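PDB 7AE5: protein ShdD from Sedimentibacter hydroxybenzoicus, which takes part in the non-oxidative decarboxylation and detoxification of phenolic derivatives under anaerobic conditions, although its precise biochemical role is unknown. Local coordinates for residues H4-D9 with E29-S34. Numbering follows the deposited sequence.
With ZN (zinc ion), chain Z.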
loop_
_atom_site.group_PDB
_atom_site.type_symbol
_atom_site.label_atom_id
_atom_site.label_comp_id
_atom_site.label_asym_id
_atom_site.label_seq_id
_atom_site.Cartn_x
_atom_site.Cartn_y
_atom_site.Cartn_z
ATOM N N HIS H 4 21.228 -35.890 -31.664
ATOM C CA HIS H 4 21.533 -34.471 -31.519
ATOM C C HIS H 4 21.278 -33.952 -30.109
ATOM O O HIS H 4 21.829 -32.910 -29.739
ATOM C CB HIS H 4 20.716 -33.655 -32.523
ATOM C CG HIS H 4 21.001 -33.998 -33.952
ATOM N ND1 HIS H 4 20.409 -35.064 -34.592
ATOM C CD2 HIS H 4 21.818 -33.417 -34.863
ATOM C CE1 HIS H 4 20.847 -35.126 -35.838
ATOM N NE2 HIS H 4 21.702 -34.138 -36.028
ATOM N N ARG H 5 20.469 -34.652 -29.315
ATOM C CA ARG H 5 20.096 -34.168 -27.992
ATOM C C ARG H 5 21.062 -34.635 -26.907
ATOM O O ARG H 5 21.531 -33.825 -26.101
ATOM C CB ARG H 5 18.672 -34.617 -27.654
ATOM C CG ARG H 5 18.282 -34.393 -26.204
ATOM C CD ARG H 5 16.789 -34.161 -26.074
ATOM N NE ARG H 5 16.051 -35.412 -25.948
ATOM C CZ ARG H 5 14.731 -35.495 -25.868
ATOM N NH1 ARG H 5 13.967 -34.416 -25.908
ATOM N NH2 ARG H 5 14.162 -36.691 -25.750
ATOM N N CYS H 6 21.366 -35.930 -26.868
ATOM C CA CYS H 6 22.196 -36.494 -25.814
ATOM C C CYS H 6 23.528 -37.035 -26.315
ATOM O O CYS H 6 24.329 -37.513 -25.505
ATOM C CB CYS H 6 21.429 -37.598 -25.078
ATOM S SG CYS H 6 21.394 -39.172 -25.944
ATOM N N GLY H 7 23.790 -36.972 -27.619
ATOM C CA GLY H 7 25.070 -37.364 -28.170
ATOM C C GLY H 7 25.311 -38.852 -28.285
ATOM O O GLY H 7 26.398 -39.252 -28.719
ATOM N N SER H 8 24.343 -39.686 -27.919
ATOM C CA SER H 8 24.545 -41.126 -27.966
ATOM C C SER H 8 24.623 -41.623 -29.406
ATOM O O SER H 8 23.963 -41.099 -30.308
ATOM C CB SER H 8 23.417 -41.846 -27.230
ATOM O OG SER H 8 23.210 -43.143 -27.760
ATOM N N ASP H 9 25.450 -42.645 -29.614
ATOM C CA ASP H 9 25.520 -43.347 -30.888
ATOM C C ASP H 9 24.521 -44.496 -30.967
ATOM O O ASP H 9 24.394 -45.122 -32.024
ATOM C CB ASP H 9 26.946 -43.864 -31.126
ATOM C CG ASP H 9 27.118 -44.505 -32.492
ATOM O OD1 ASP H 9 26.676 -43.895 -33.489
ATOM O OD2 ASP H 9 27.695 -45.613 -32.569
ATOM N N GLU H 29 17.944 -44.540 -28.727
ATOM C CA GLU H 29 17.501 -45.567 -27.795
ATOM C C GLU H 29 17.791 -45.215 -26.342
ATOM O O GLU H 29 17.344 -45.939 -25.447
ATOM C CB GLU H 29 18.144 -46.912 -28.145
ATOM C CG GLU H 29 17.657 -47.502 -29.461
ATOM C CD GLU H 29 17.705 -49.018 -29.480
ATOM O OE1 GLU H 29 17.101 -49.648 -28.586
ATOM O OE2 GLU H 29 18.345 -49.582 -30.393
ATOM N N LYS H 30 18.518 -44.128 -26.086
ATOM C CA LYS H 30 18.771 -43.706 -24.714
ATOM C C LYS H 30 17.758 -42.668 -24.234
ATOM O O LYS H 30 17.224 -42.790 -23.127
ATOM C CB LYS H 30 20.194 -43.153 -24.580
ATOM C CG LYS H 30 20.764 -43.284 -23.177
ATOM C CD LYS H 30 21.489 -42.021 -22.739
ATOM C CE LYS H 30 22.912 -41.981 -23.262
ATOM N NZ LYS H 30 23.721 -40.941 -22.568
ATOM N N CYS H 31 17.475 -41.652 -25.050
ATOM C CA CYS H 31 16.631 -40.539 -24.630
ATOM C C CYS H 31 15.387 -40.359 -25.494
ATOM O O CYS H 31 14.656 -39.377 -25.308
ATOM C CB CYS H 31 17.443 -39.241 -24.609
ATOM S SG CYS H 31 17.643 -38.454 -26.218
ATOM N N CYS H 32 15.132 -41.268 -26.435
ATOM C CA CYS H 32 13.921 -41.322 -27.252
ATOM C C CYS H 32 13.771 -40.146 -28.209
ATOM O O CYS H 32 12.712 -40.005 -28.832
ATOM C CB CYS H 32 12.655 -41.426 -26.391
ATOM S SG CYS H 32 12.750 -42.632 -25.054
ATOM N N TYR H 33 14.788 -39.299 -28.349
ATOM C CA TYR H 33 14.727 -38.232 -29.339
ATOM C C TYR H 33 14.677 -38.824 -30.741
ATOM O O TYR H 33 15.410 -39.761 -31.063
ATOM C CB TYR H 33 15.935 -37.303 -29.203
ATOM C CG TYR H 33 15.858 -36.056 -30.058
ATOM C CD1 TYR H 33 14.968 -35.033 -29.754
ATOM C CD2 TYR H 33 16.678 -35.900 -31.168
ATOM C CE1 TYR H 33 14.897 -33.889 -30.534
ATOM C CE2 TYR H 33 16.615 -34.762 -31.954
ATOM C CZ TYR H 33 15.723 -33.760 -31.631
ATOM O OH TYR H 33 15.657 -32.628 -32.412
ATOM N N SER H 34 13.797 -38.279 -31.576
ATOM C CA SER H 34 13.629 -38.757 -32.939
ATOM C C SER H 34 13.672 -37.586 -33.910
ATOM O O SER H 34 13.350 -36.450 -33.550
ATOM C CB SER H 34 12.314 -39.530 -33.109
ATOM O OG SER H 34 11.197 -38.689 -32.892
HETATM ZN ZN ZN Z . 19.523 -39.256 -27.324
#
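The guanidinium of R5 has Y33 over one face, with CD1 of that ring 3.8 Å above the plane near its centre, while C31 lies at its edge. Ring and guanidinium are not stacked flat: their planes stand 50° apart, and one face of the Y33 ring takes R5 CB, offset toward the rim. A bend at chi3 (87°) turns the R5 head so that it meets C31 side-on. R5 NE gives a nearly straight hydrogen bond (170°) to C31 SG at 3.4 Å. R5 NH2 makes a more bent one to C31 O at 2.8 Å, and both acceptors lie close to the guanidinium plane. Cutting R5 back to an alanine removes both donors and would probably leave the C31 sulfur and carbonyl without these partners, and Y33 CD1 without the guanidinium packed on it. C31 SG and C6 SG each bind zinc at 2.3 Å; C3 and C28 complete two CxxC pairs, consistent with the paired zinc knuckles of zinc-ribbon folds. S8 N gives a hydrogen bond to C6 SG at 3.6 Å, so both sulfurs receive N-H groups that probably temper their negative charge. K30 CE packs on S8 CB at 4.0 Å while its NZ pairs with D51. R5 NH1 hydrogen-bonds G274 O of the phenolic acid decarboxylase chain. The zinc thus clasps the loop before strand 11-16 to the turn linking antiparallel strands 24-28 and 34-36, with I54 of helix 51-55 against K30 and C31.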